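Local coordinates for protein endoglucanase (Uncultured bacterium, PDB 3X17) that probably hydrolyses internal beta-1,4-glucosidic bonds of cellulose as a family 9 glycoside hydrolase carrying an N-terminal Ig-like domain, at residues P114-V119 with A464-V469; W342-L347 with D358-M363; F385-L390 with P396-R401; E457-A462 with A553-S558. All coordinates share one frame; numbering follows the deposited sequence.

Contact 1: P114-V119 with A464-V469; sequences PVYRDV and AQLDYV
Y116 and L466 make the closest backbone pair of the two helical ends, yet their CA atoms are 9.4 Å apart, and the tyrosine ring fills most of that distance. Y116 stands in the first turn of helix 115-130, two residues after the loop residue P114, while 464-469 is the last stretch of helix 456-469. The Y116 and L466 side chains approach from opposite directions. L466 lays its CD1 methyl over one face of the ring, 3.9 Å from the centroid and 22° off the normal, a CH-pi contact displaced toward the CE1 and CZ rim. The opposite ring face is backed by V115 CG2 from the same helical turn, so the phenol is sandwiched between two aliphatic branches. With CG beside the backbone N (chi1 -76°), the ring reaches across far enough for Y116 OH to sit 3.5 Å from L466 CB. This is where the first helix of the (alpha/alpha)6 barrel domain meets a later one, close to the N-terminal Ig-like domain: Q32 and N21 of the latter both hydrogen-bond the D467 carboxylate, at OD2 and OD1 respectively. Y116 OH is 3.7 Å from D467 OD1 and does not bond it directly. Instead it donates to a water at 2.7 Å, lying at the ring edge and in its plane, and that water donates to D467 OD1 over 2.6 Å. The aspartate leaves its helix on the far side and only its carboxylate end turns back. Further out, F556 of helix 543-558 touches both Y116 and L466.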
loop_
_atom_site.group_PDB
_atom_site.type_symbol
_atom_site.label_atom_id
_atom_site.label_comp_id
_atom_site.label_asym_id
_atom_site.label_seq_id
_atom_site.Cartn_x
_atom_site.Cartn_y
_atom_site.Cartn_z
ATOM N N PRO A 114 19.474 5.877 -8.731
ATOM C CA PRO A 114 18.037 5.795 -9.025
ATOM C C PRO A 114 17.355 4.704 -8.174
ATOM O O PRO A 114 16.835 3.718 -8.695
ATOM C CB PRO A 114 18.013 5.454 -10.509
ATOM C CG PRO A 114 19.270 4.612 -10.707
ATOM C CD PRO A 114 20.299 5.210 -9.761
ATOM N N VAL A 115 17.385 4.874 -6.857
ATOM C CA VAL A 115 17.126 3.749 -5.974
ATOM C C VAL A 115 15.663 3.288 -5.991
ATOM O O VAL A 115 15.371 2.166 -5.598
ATOM C CB VAL A 115 17.561 4.052 -4.532
ATOM C CG1 VAL A 115 19.074 4.331 -4.497
ATOM C CG2 VAL A 115 16.766 5.241 -3.964
ATOM N N TYR A 116 14.746 4.149 -6.423
ATOM C CA TYR A 116 13.344 3.793 -6.314
ATOM C C TYR A 116 12.884 3.001 -7.514
ATOM O O TYR A 116 11.765 2.511 -7.524
ATOM C CB TYR A 116 12.455 5.004 -6.051
ATOM C CG TYR A 116 12.584 5.443 -4.615
ATOM C CD1 TYR A 116 12.183 4.595 -3.596
ATOM C CD2 TYR A 116 13.301 6.604 -4.272
ATOM C CE1 TYR A 116 12.440 4.894 -2.259
ATOM C CE2 TYR A 116 13.479 6.964 -2.934
ATOM C CZ TYR A 116 13.080 6.073 -1.934
ATOM O OH TYR A 116 13.247 6.381 -0.609
ATOM N N ARG A 117 13.781 2.809 -8.482
ATOM C CA ARG A 117 13.513 1.873 -9.563
ATOM C C ARG A 117 13.524 0.443 -9.043
ATOM O O ARG A 117 12.686 -0.362 -9.418
ATOM C CB ARG A 117 14.526 2.044 -10.704
ATOM C CG ARG A 117 14.169 3.195 -11.642
ATOM C CD ARG A 117 15.181 3.366 -12.775
ATOM N NE ARG A 117 14.993 4.653 -13.442
ATOM C CZ ARG A 117 15.945 5.309 -14.099
ATOM N NH1 ARG A 117 17.177 4.801 -14.190
ATOM N NH2 ARG A 117 15.666 6.485 -14.653
ATOM N N ASP A 118 14.493 0.131 -8.194
ATOM C CA ASP A 118 14.586 -1.189 -7.601
ATOM C C ASP A 118 13.526 -1.399 -6.527
ATOM O O ASP A 118 13.038 -2.508 -6.367
ATOM C CB ASP A 118 15.980 -1.416 -7.010
ATOM C CG ASP A 118 17.069 -1.320 -8.061
ATOM O OD1 ASP A 118 16.948 -1.990 -9.113
ATOM O OD2 ASP A 118 17.932 -0.445 -7.910
ATOM N N VAL A 119 13.241 -0.361 -5.748
ATOM C CA VAL A 119 12.158 -0.442 -4.755
ATOM C C VAL A 119 10.817 -0.720 -5.460
ATOM O O VAL A 119 10.102 -1.653 -5.102
ATOM C CB VAL A 119 12.027 0.859 -3.926
ATOM C CG1 VAL A 119 10.772 0.829 -3.086
ATOM C CG2 VAL A 119 13.230 1.051 -3.058
ATOM N N ALA A 464 9.420 11.286 2.715
ATOM C CA ALA A 464 9.706 10.922 4.099
ATOM C C ALA A 464 8.958 9.640 4.518
ATOM O O ALA A 464 9.321 8.998 5.524
ATOM C CB ALA A 464 9.334 12.081 5.017
ATOM N N GLN A 465 7.905 9.289 3.785
ATOM C CA GLN A 465 7.166 8.045 4.100
ATOM C C GLN A 465 7.880 6.806 3.554
ATOM O O GLN A 465 7.932 5.761 4.220
ATOM C CB GLN A 465 5.733 8.092 3.561
ATOM C CG GLN A 465 4.974 9.283 4.054
ATOM C CD GLN A 465 5.271 9.569 5.512
ATOM O OE1 GLN A 465 5.224 8.652 6.359
ATOM N NE2 GLN A 465 5.605 10.845 5.824
ATOM N N LEU A 466 8.488 6.954 2.381
ATOM C CA LEU A 466 9.455 5.970 1.920
ATOM C C LEU A 466 10.669 5.849 2.843
ATOM O O LEU A 466 11.043 4.740 3.206
ATOM C CB LEU A 466 9.877 6.238 0.481
ATOM C CG LEU A 466 8.798 6.135 -0.598
ATOM C CD1 LEU A 466 9.298 6.760 -1.888
ATOM C CD2 LEU A 466 8.497 4.658 -0.879
ATOM N N ASP A 467 11.297 6.963 3.220
ATOM C CA ASP A 467 12.442 6.885 4.145
ATOM C C ASP A 467 12.056 6.143 5.414
ATOM O O ASP A 467 12.862 5.404 5.975
ATOM C CB ASP A 467 13.013 8.271 4.530
ATOM C CG ASP A 467 13.580 9.055 3.320
ATOM O OD1 ASP A 467 14.063 8.442 2.320
ATOM O OD2 ASP A 467 13.607 10.303 3.412
ATOM N N TYR A 468 10.858 6.430 5.906
ATOM C CA TYR A 468 10.405 5.893 7.179
ATOM C C TYR A 468 10.210 4.369 7.137
ATOM O O TYR A 468 10.724 3.655 8.006
ATOM C CB TYR A 468 9.120 6.581 7.640
ATOM C CG TYR A 468 8.446 5.859 8.789
ATOM C CD1 TYR A 468 8.838 6.088 10.109
ATOM C CD2 TYR A 468 7.339 5.039 8.570
ATOM C CE1 TYR A 468 8.209 5.425 11.164
ATOM C CE2 TYR A 468 6.679 4.425 9.623
ATOM C CZ TYR A 468 7.132 4.599 10.914
ATOM O OH TYR A 468 6.513 3.928 11.955
ATOM N N VAL A 469 9.571 3.865 6.076
ATOM C CA VAL A 469 9.353 2.423 5.986
ATOM C C VAL A 469 10.628 1.704 5.589
ATOM O O VAL A 469 10.680 0.466 5.639
ATOM C CB VAL A 469 8.203 1.992 5.020
ATOM C CG1 VAL A 469 6.835 2.541 5.462
ATOM C CG2 VAL A 469 8.531 2.344 3.580
HETATM O O HOH W 1 15.116 8.300 -0.085
#

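Contact 2: W342-L347 with D358-M363; sequences WAAVEL and DYIARM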
loop_
_atom_site.group_PDB
_atom_site.type_symbol
_atom_site.label_atom_id
_atom_site.label_comp_id
_atom_site.label_asym_id
_atom_site.label_seq_id
_atom_site.Cartn_x
_atom_site.Cartn_y
_atom_site.Cartn_z
ATOM N N TRP A 342 -17.418 6.514 -5.426
ATOM C CA TRP A 342 -16.211 6.241 -6.218
ATOM C C TRP A 342 -16.561 5.548 -7.529
ATOM O O TRP A 342 -16.080 5.915 -8.590
ATOM C CB TRP A 342 -15.228 5.412 -5.401
ATOM C CG TRP A 342 -14.035 4.935 -6.171
ATOM C CD1 TRP A 342 -13.305 5.644 -7.077
ATOM C CD2 TRP A 342 -13.325 3.716 -5.947
ATOM N NE1 TRP A 342 -12.224 4.903 -7.501
ATOM C CE2 TRP A 342 -12.212 3.713 -6.817
ATOM C CE3 TRP A 342 -13.570 2.584 -5.154
ATOM C CZ2 TRP A 342 -11.374 2.594 -6.963
ATOM C CZ3 TRP A 342 -12.755 1.462 -5.317
ATOM C CH2 TRP A 342 -11.651 1.490 -6.196
ATOM N N ALA A 343 -17.447 4.564 -7.453
ATOM C CA ALA A 343 -17.900 3.877 -8.656
ATOM C C ALA A 343 -18.607 4.837 -9.613
ATOM O O ALA A 343 -18.328 4.834 -10.815
ATOM C CB ALA A 343 -18.807 2.673 -8.284
ATOM N N ALA A 344 -19.519 5.653 -9.084
ATOM C CA ALA A 344 -20.153 6.711 -9.899
ATOM C C ALA A 344 -19.168 7.617 -10.640
ATOM O O ALA A 344 -19.298 7.825 -11.845
ATOM C CB ALA A 344 -21.158 7.544 -9.072
ATOM N N VAL A 345 -18.175 8.137 -9.932
ATOM C CA VAL A 345 -17.141 8.972 -10.562
ATOM C C VAL A 345 -16.470 8.239 -11.714
ATOM O O VAL A 345 -16.438 8.747 -12.831
ATOM C CB VAL A 345 -16.070 9.430 -9.527
ATOM C CG1 VAL A 345 -14.873 10.075 -10.230
ATOM C CG2 VAL A 345 -16.700 10.418 -8.534
ATOM N N GLU A 346 -15.931 7.046 -11.447
ATOM C CA GLU A 346 -15.151 6.313 -12.469
ATOM C C GLU A 346 -15.996 5.947 -13.704
ATOM O O GLU A 346 -15.545 6.052 -14.845
ATOM C CB GLU A 346 -14.505 5.062 -11.874
ATOM C CG GLU A 346 -13.659 5.344 -10.636
ATOM C CD GLU A 346 -12.504 6.326 -10.893
ATOM O OE1 GLU A 346 -12.254 6.706 -12.062
ATOM O OE2 GLU A 346 -11.785 6.650 -9.928
ATOM N N LEU A 347 -17.240 5.553 -13.474
ATOM C CA LEU A 347 -18.137 5.270 -14.578
ATOM C C LEU A 347 -18.471 6.543 -15.364
ATOM O O LEU A 347 -18.535 6.511 -16.593
ATOM C CB LEU A 347 -19.419 4.576 -14.078
ATOM C CG LEU A 347 -19.233 3.050 -13.930
ATOM C CD1 LEU A 347 -20.261 2.434 -12.977
ATOM C CD2 LEU A 347 -19.305 2.407 -15.309
ATOM N N ASP A 358 -25.506 12.222 -12.166
ATOM C CA ASP A 358 -26.702 12.407 -11.338
ATOM C C ASP A 358 -26.494 11.855 -9.934
ATOM O O ASP A 358 -26.842 12.510 -8.939
ATOM C CB ASP A 358 -27.942 11.747 -11.974
ATOM C CG ASP A 358 -28.477 12.522 -13.188
ATOM O OD1 ASP A 358 -28.043 13.663 -13.423
ATOM O OD2 ASP A 358 -29.286 11.957 -13.963
ATOM N N TYR A 359 -25.931 10.649 -9.838
ATOM C CA TYR A 359 -25.726 10.067 -8.520
ATOM C C TYR A 359 -24.798 10.969 -7.724
ATOM O O TYR A 359 -25.061 11.296 -6.561
ATOM C CB TYR A 359 -25.167 8.639 -8.601
ATOM C CG TYR A 359 -25.011 7.978 -7.240
ATOM C CD1 TYR A 359 -23.853 8.136 -6.514
ATOM C CD2 TYR A 359 -26.052 7.245 -6.665
ATOM C CE1 TYR A 359 -23.683 7.569 -5.288
ATOM C CE2 TYR A 359 -25.906 6.701 -5.403
ATOM C CZ TYR A 359 -24.698 6.846 -4.740
ATOM O OH TYR A 359 -24.491 6.296 -3.500
ATOM N N ILE A 360 -23.736 11.432 -8.378
ATOM C CA ILE A 360 -22.766 12.301 -7.713
ATOM C C ILE A 360 -23.433 13.595 -7.210
ATOM O O ILE A 360 -23.286 13.952 -6.043
ATOM C CB ILE A 360 -21.566 12.614 -8.602
ATOM C CG1 ILE A 360 -20.880 11.308 -9.058
ATOM C CG2 ILE A 360 -20.582 13.496 -7.857
ATOM C CD1 ILE A 360 -19.886 11.496 -10.244
ATOM N N ALA A 361 -24.218 14.233 -8.074
ATOM C CA ALA A 361 -24.870 15.513 -7.735
ATOM C C ALA A 361 -25.881 15.353 -6.598
ATOM O O ALA A 361 -25.937 16.178 -5.693
ATOM C CB ALA A 361 -25.543 16.141 -8.987
ATOM N N ARG A 362 -26.629 14.255 -6.621
ATOM C CA ARG A 362 -27.540 13.893 -5.531
ATOM C C ARG A 362 -26.795 13.780 -4.200
ATOM O O ARG A 362 -27.205 14.383 -3.183
ATOM C CB ARG A 362 -28.268 12.585 -5.860
ATOM C CG ARG A 362 -29.376 12.189 -4.882
ATOM C CD ARG A 362 -30.010 10.807 -5.238
ATOM N NE ARG A 362 -29.739 10.399 -6.621
ATOM C CZ ARG A 362 -29.479 9.145 -7.014
ATOM N NH1 ARG A 362 -29.473 8.145 -6.131
ATOM N NH2 ARG A 362 -29.228 8.886 -8.298
ATOM N N MET A 363 -25.683 13.043 -4.209
ATOM C CA MET A 363 -24.855 12.944 -3.004
ATOM C C MET A 363 -24.308 14.286 -2.586
ATOM O O MET A 363 -24.183 14.545 -1.400
ATOM C CB MET A 363 -23.693 11.956 -3.148
ATOM C CG MET A 363 -23.340 11.300 -1.815
ATOM S SD MET A 363 -21.853 10.269 -1.832
ATOM C CE MET A 363 -22.565 8.654 -2.192
#
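A344 and I360 meet at the centre of this contact, where the CA atoms of the two helices come within 6.5 Å. The CB methyl of A344 points toward helix 354-366 and lodges between two side chains: I360 CG1 lies 3.8 Å from it, and Y359 CD1 is equally near, approached obliquely by the methyl. One residue further on, I360 CD1 rests 3.7 Å from V345 CA and 3.8 Å from V345 CG2, the two side chains crossing at about a right angle. I360 has CG1 beside its backbone N (chi1 -57°), which carries CD1 past A344 to the valine. With an alanine at the nearest backbone pair, the short helix axes come to 9.2 Å. They run at 138° to each other, the broadly antiparallel arrangement of two consecutive helices, 337-351 and 354-366, joined by a short link in the (alpha/alpha)6 barrel. In the next shell W308 of helix 294-312 meets the Y359 ring edge-to-face and also touches A344, while F341 leans on I360. On the side of helix 337-351 turned away from the contact, W342 NE1 makes a weak bond to E346 OE2, and E346 OE1 is held by a salt bridge to R287; OE2 also lies close to D386 OD2, and two carboxylates this near probably share a proton. The same helix carries D338 and D339, ligands of a calcium ion, at its start; the Y359 side chain is about 10 Å from that ion. Between the two segments no hydrogen bond or charge pair forms, so their cohesion comes from methyl, methylene and aromatic carbon surface withdrawn from water.

Contact 3: F385-L390 with P396-R401; sequences FDYVTL and PAIRAR
Y387 and R399 find each other through their torsions: the tyrosine CG is anti to its own N (chi1 -172°), sending the ring toward helix 396-418, and the arginine, likewise anti at chi1, bends at chi2 and chi3 (25°, far from a staggered value) so that its guanidinium folds back over helix 381-390. Y387 CE1 then lies 4.3 Å above the centre of the guanidinium plane, though the two planes are strongly inclined and do not stack. The aliphatic root of the arginine also takes part, R399 CB sitting 4.0 Å from Y387 CE1 at the ring edge. The far end of the ring meets I398, with CG2 at 3.9 Å from Y387 CZ and CB at 3.8 Å from Y387 OH. These two successive helices of the (alpha/alpha)6 barrel are joined by a tight loop, their axes 9.6 Å apart and inclined at 122°. The loop is fastened from both sides: Y387 OH bonds to D395 N, and D395 OD1 accepts from I398 N in the first turn of the next helix. R399 NH1 works at the C-terminal end of helix 381-390, with a weak bond of 3.3 Å to V388 O and another bond to G391 O just beyond. V388 adds its CG2 methyl, 3.9 Å from R399 O, and L402 touches both Y387 and V388.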
loop_
_atom_site.group_PDB
_atom_site.type_symbol
_atom_site.label_atom_id
_atom_site.label_comp_id
_atom_site.label_asym_id
_atom_site.label_seq_id
_atom_site.Cartn_x
_atom_site.Cartn_y
_atom_site.Cartn_z
ATOM N N PHE A 385 -10.173 12.687 -6.704
ATOM C CA PHE A 385 -9.047 13.041 -7.557
ATOM C C PHE A 385 -9.393 12.855 -9.023
ATOM O O PHE A 385 -8.993 13.658 -9.856
ATOM C CB PHE A 385 -7.805 12.220 -7.195
ATOM C CG PHE A 385 -6.524 12.723 -7.837
ATOM C CD1 PHE A 385 -5.890 13.887 -7.361
ATOM C CD2 PHE A 385 -5.980 12.065 -8.931
ATOM C CE1 PHE A 385 -4.756 14.385 -7.990
ATOM C CE2 PHE A 385 -4.811 12.522 -9.523
ATOM C CZ PHE A 385 -4.189 13.688 -9.044
ATOM N N ASP A 386 -10.097 11.767 -9.345
ATOM C CA ASP A 386 -10.342 11.408 -10.742
ATOM C C ASP A 386 -11.417 12.308 -11.341
ATOM O O ASP A 386 -11.320 12.733 -12.494
ATOM C CB ASP A 386 -10.757 9.941 -10.877
ATOM C CG ASP A 386 -9.565 9.005 -10.883
ATOM O OD1 ASP A 386 -8.417 9.520 -10.865
ATOM O OD2 ASP A 386 -9.761 7.769 -10.821
ATOM N N TYR A 387 -12.424 12.629 -10.545
ATOM C CA TYR A 387 -13.373 13.666 -10.921
ATOM C C TYR A 387 -12.711 15.029 -11.280
ATOM O O TYR A 387 -12.902 15.542 -12.383
ATOM C CB TYR A 387 -14.389 13.880 -9.807
ATOM C CG TYR A 387 -15.533 14.803 -10.213
ATOM C CD1 TYR A 387 -15.307 16.165 -10.452
ATOM C CD2 TYR A 387 -16.839 14.328 -10.279
ATOM C CE1 TYR A 387 -16.352 17.024 -10.781
ATOM C CE2 TYR A 387 -17.898 15.177 -10.594
ATOM C CZ TYR A 387 -17.647 16.520 -10.873
ATOM O OH TYR A 387 -18.706 17.349 -11.218
ATOM N N VAL A 388 -11.948 15.590 -10.333
ATOM C CA VAL A 388 -11.180 16.812 -10.546
ATOM C C VAL A 388 -10.240 16.727 -11.766
ATOM O O VAL A 388 -10.281 17.605 -12.630
ATOM C CB VAL A 388 -10.415 17.267 -9.237
ATOM C CG1 VAL A 388 -9.460 18.406 -9.540
ATOM C CG2 VAL A 388 -11.422 17.711 -8.134
ATOM N N THR A 389 -9.449 15.659 -11.888
ATOM C CA THR A 389 -8.407 15.618 -12.928
ATOM C C THR A 389 -8.823 15.019 -14.261
ATOM O O THR A 389 -8.112 15.172 -15.244
ATOM C CB THR A 389 -7.142 14.935 -12.473
ATOM O OG1 THR A 389 -7.426 13.553 -12.146
ATOM C CG2 THR A 389 -6.570 15.681 -11.246
ATOM N N LEU A 390 -9.893 14.236 -14.267
ATOM C CA LEU A 390 -10.214 13.433 -15.454
ATOM C C LEU A 390 -11.647 13.640 -15.936
ATOM O O LEU A 390 -11.937 13.386 -17.095
ATOM C CB LEU A 390 -9.969 11.947 -15.204
ATOM C CG LEU A 390 -8.649 11.290 -15.602
ATOM C CD1 LEU A 390 -7.518 12.259 -15.841
ATOM C CD2 LEU A 390 -8.250 10.180 -14.615
ATOM N N PRO A 396 -19.215 22.747 -11.930
ATOM C CA PRO A 396 -18.048 23.505 -11.470
ATOM C C PRO A 396 -18.076 23.760 -9.978
ATOM O O PRO A 396 -17.024 23.819 -9.343
ATOM C CB PRO A 396 -18.105 24.800 -12.285
ATOM C CG PRO A 396 -19.492 24.888 -12.839
ATOM C CD PRO A 396 -19.969 23.443 -12.992
ATOM N N ALA A 397 -19.269 23.810 -9.387
ATOM C CA ALA A 397 -19.359 23.957 -7.922
ATOM C C ALA A 397 -18.951 22.666 -7.179
ATOM O O ALA A 397 -18.376 22.721 -6.080
ATOM C CB ALA A 397 -20.779 24.419 -7.493
ATOM N N ILE A 398 -19.233 21.508 -7.775
ATOM C CA ILE A 398 -18.779 20.230 -7.181
ATOM C C ILE A 398 -17.263 20.111 -7.297
ATOM O O ILE A 398 -16.554 19.911 -6.293
ATOM C CB ILE A 398 -19.461 18.997 -7.831
ATOM C CG1 ILE A 398 -20.959 18.993 -7.500
ATOM C CG2 ILE A 398 -18.802 17.692 -7.334
ATOM C CD1 ILE A 398 -21.799 18.001 -8.351
ATOM N N ARG A 399 -16.769 20.436 -8.490
ATOM C CA ARG A 399 -15.361 20.352 -8.749
ATOM C C ARG A 399 -14.605 21.198 -7.745
ATOM O O ARG A 399 -13.636 20.720 -7.142
ATOM C CB ARG A 399 -15.024 20.734 -10.176
ATOM C CG ARG A 399 -13.534 20.952 -10.377
ATOM C CD ARG A 399 -13.023 20.474 -11.738
ATOM N NE ARG A 399 -14.041 20.436 -12.790
ATOM C CZ ARG A 399 -14.167 19.436 -13.678
ATOM N NH1 ARG A 399 -13.395 18.350 -13.589
ATOM N NH2 ARG A 399 -15.103 19.492 -14.629
ATOM N N ALA A 400 -15.112 22.402 -7.472
ATOM C CA ALA A 400 -14.443 23.308 -6.525
ATOM C C ALA A 400 -14.491 22.763 -5.113
ATOM O O ALA A 400 -13.554 22.944 -4.354
ATOM C CB ALA A 400 -15.052 24.734 -6.567
ATOM N N ARG A 401 -15.582 22.103 -4.748
ATOM C CA ARG A 401 -15.631 21.435 -3.439
ATOM C C ARG A 401 -14.622 20.286 -3.328
ATOM O O ARG A 401 -13.881 20.186 -2.349
ATOM C CB ARG A 401 -17.057 20.962 -3.108
ATOM C CG ARG A 401 -17.947 22.122 -2.681
ATOM C CD ARG A 401 -19.405 21.757 -2.802
ATOM N NE ARG A 401 -19.766 20.722 -1.838
ATOM C CZ ARG A 401 -20.918 20.071 -1.850
ATOM N NH1 ARG A 401 -21.836 20.376 -2.767
ATOM N NH2 ARG A 401 -21.147 19.112 -0.957
#

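Contact 4: E457-A462 with A553-S558; sequences EYERAA and AAHFAS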
loop_
_atom_site.group_PDB
_atom_site.type_symbol
_atom_site.label_atom_id
_atom_site.label_comp_id
_atom_site.label_asym_id
_atom_site.label_seq_id
_atom_site.Cartn_x
_atom_site.Cartn_y
_atom_site.Cartn_z
ATOM N N GLU A 457 7.394 21.112 -0.339
ATOM C CA GLU A 457 7.342 20.511 0.968
ATOM C C GLU A 457 6.442 19.293 0.997
ATOM O O GLU A 457 6.634 18.432 1.772
ATOM C CB GLU A 457 6.975 21.508 2.054
ATOM C CG GLU A 457 5.566 21.980 2.090
ATOM C CD GLU A 457 5.371 23.157 3.021
ATOM O OE1 GLU A 457 6.324 23.594 3.677
ATOM O OE2 GLU A 457 4.245 23.629 3.117
ATOM N N TYR A 458 5.454 19.226 0.138
ATOM C CA TYR A 458 4.548 18.075 0.157
ATOM C C TYR A 458 5.292 16.865 -0.408
ATOM O O TYR A 458 5.281 15.784 0.173
ATOM C CB TYR A 458 3.276 18.351 -0.631
ATOM C CG TYR A 458 2.225 19.141 0.129
ATOM C CD1 TYR A 458 2.423 19.533 1.447
ATOM C CD2 TYR A 458 1.045 19.517 -0.490
ATOM C CE1 TYR A 458 1.471 20.310 2.118
ATOM C CE2 TYR A 458 0.077 20.254 0.176
ATOM C CZ TYR A 458 0.287 20.642 1.476
ATOM O OH TYR A 458 -0.720 21.309 2.142
ATOM N N GLU A 459 6.049 17.099 -1.471
ATOM C CA GLU A 459 6.838 16.046 -2.083
ATOM C C GLU A 459 7.927 15.539 -1.136
ATOM O O GLU A 459 8.184 14.320 -1.034
ATOM C CB GLU A 459 7.447 16.559 -3.380
ATOM C CG GLU A 459 7.860 15.469 -4.346
ATOM C CD GLU A 459 8.299 16.030 -5.697
ATOM O OE1 GLU A 459 7.429 16.455 -6.473
ATOM O OE2 GLU A 459 9.510 16.110 -5.956
ATOM N N ARG A 460 8.499 16.459 -0.371
ATOM C CA ARG A 460 9.434 16.053 0.665
ATOM C C ARG A 460 8.727 15.186 1.718
ATOM O O ARG A 460 9.264 14.157 2.131
ATOM C CB ARG A 460 10.138 17.246 1.331
ATOM C CG ARG A 460 11.142 16.805 2.431
ATOM C CD ARG A 460 11.830 18.005 3.110
ATOM N NE ARG A 460 10.952 18.659 4.088
ATOM C CZ ARG A 460 10.446 19.890 3.953
ATOM N NH1 ARG A 460 10.743 20.618 2.876
ATOM N NH2 ARG A 460 9.635 20.391 4.890
ATOM N N ALA A 461 7.551 15.623 2.161
ATOM C CA ALA A 461 6.819 14.891 3.180
ATOM C C ALA A 461 6.428 13.502 2.686
ATOM O O ALA A 461 6.406 12.568 3.464
ATOM C CB ALA A 461 5.584 15.673 3.658
ATOM N N ALA A 462 6.072 13.379 1.407
ATOM C CA ALA A 462 5.775 12.082 0.820
ATOM C C ALA A 462 7.035 11.217 0.790
ATOM O O ALA A 462 6.999 10.031 1.156
ATOM C CB ALA A 462 5.208 12.250 -0.598
ATOM N N ALA A 553 6.440 5.028 -4.476
ATOM C CA ALA A 553 7.722 4.666 -5.034
ATOM C C ALA A 553 7.769 5.084 -6.507
ATOM O O ALA A 553 8.814 5.571 -6.999
ATOM C CB ALA A 553 7.961 3.173 -4.896
ATOM N N ALA A 554 6.651 4.893 -7.208
ATOM C CA ALA A 554 6.604 5.241 -8.632
ATOM C C ALA A 554 6.784 6.759 -8.853
ATOM O O ALA A 554 7.461 7.175 -9.793
ATOM C CB ALA A 554 5.313 4.750 -9.270
ATOM N N HIS A 555 6.223 7.574 -7.962
ATOM C CA HIS A 555 6.478 9.007 -7.996
ATOM C C HIS A 555 7.983 9.330 -7.985
ATOM O O HIS A 555 8.468 10.131 -8.783
ATOM C CB HIS A 555 5.777 9.730 -6.847
ATOM C CG HIS A 555 5.992 11.218 -6.866
ATOM N ND1 HIS A 555 5.112 12.094 -7.473
ATOM C CD2 HIS A 555 7.024 11.974 -6.412
ATOM C CE1 HIS A 555 5.588 13.324 -7.379
ATOM N NE2 HIS A 555 6.744 13.280 -6.742
ATOM N N PHE A 556 8.734 8.688 -7.101
ATOM C CA PHE A 556 10.132 9.022 -6.984
ATOM C C PHE A 556 11.046 8.252 -7.940
ATOM O O PHE A 556 12.205 8.619 -8.111
ATOM C CB PHE A 556 10.571 8.911 -5.531
ATOM C CG PHE A 556 9.985 9.984 -4.653
ATOM C CD1 PHE A 556 10.463 11.280 -4.725
ATOM C CD2 PHE A 556 8.852 9.739 -3.891
ATOM C CE1 PHE A 556 9.919 12.280 -3.933
ATOM C CE2 PHE A 556 8.308 10.724 -3.099
ATOM C CZ PHE A 556 8.867 12.006 -3.102
ATOM N N ALA A 557 10.504 7.266 -8.646
ATOM C CA ALA A 557 11.262 6.531 -9.652
ATOM C C ALA A 557 11.215 7.268 -10.983
ATOM O O ALA A 557 11.983 6.968 -11.880
ATOM C CB ALA A 557 10.697 5.140 -9.841
ATOM N N SER A 558 10.283 8.174 -11.132
ATOM C CA SER A 558 10.144 8.793 -12.414
ATOM C C SER A 558 10.552 10.263 -12.450
ATOM O O SER A 558 10.973 10.768 -13.462
ATOM C CB SER A 558 8.730 8.604 -12.929
ATOM O OG SER A 558 7.820 9.084 -12.016
#
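The C-terminal helix of the barrel domain, 543-558, packs here against helix 456-469, with E459 touching both H555 and F556. The short axes are 11.3 Å apart and cross at 118°, a separation wide enough to be filled by side chains. F556 points its ring edge at the backbone of the other helix: CZ comes to 3.2 Å from E459 O, the oxygen lying in the plane of the ring. The methylene of the glutamate follows alongside, E459 CG being 3.8 Å from F556 CZ, while A462 CB lies 4.3 Å from F556 CE2. One face of the F556 ring is closed by its neighbour H555, whose CD2 stands 3.6 Å above the ring centre, so the imidazole edge lies over the phenyl face. The imidazole is directed across the gap by CG anti to the backbone N (chi1 -179°). H555 NE2 gives a weak hydrogen bond to E459 OE1, 3.3 Å long; the acceptor lies near the imidazole plane, whereas the carboxylate is turned steeply to it. E459 reaches this place by an extended chain beyond CG. The other imidazole nitrogen, H555 ND1, is bonded to Y201 OH, and the Y201 ring meets the histidine at about a right angle; L447 of helix 435-452 touches the histidine too. Y201 probably does more than the weak bond to E459 to set the rotation of H555, and the nearby carboxylate would probably favour a proton on NE2, the tautomer that can donate to it.

Contacts 1 and 4 share helix 456-469, their centres 9 Å apart, and join where L466 CD1 packs on F556 CD2 at 3.6 Å; both are buried and mix aromatic packing with one polar link, through water near the Ig-like domain in contact 1 and direct but weak in contact 4. Contacts 2 and 3, with centres about 12 Å apart, lie farther from the chain centre, each joining neighbouring helices of the sequence. Contact 2 is buried and purely apolar, whereas contact 3 is partly exposed and adds a weak arginine bond to a backbone carbonyl. They touch at E346 OE2 and D386 OD2, carboxylate oxygens 2.5 Å apart. Contacts 1 and 2 lie on opposite sides of the chain's centre.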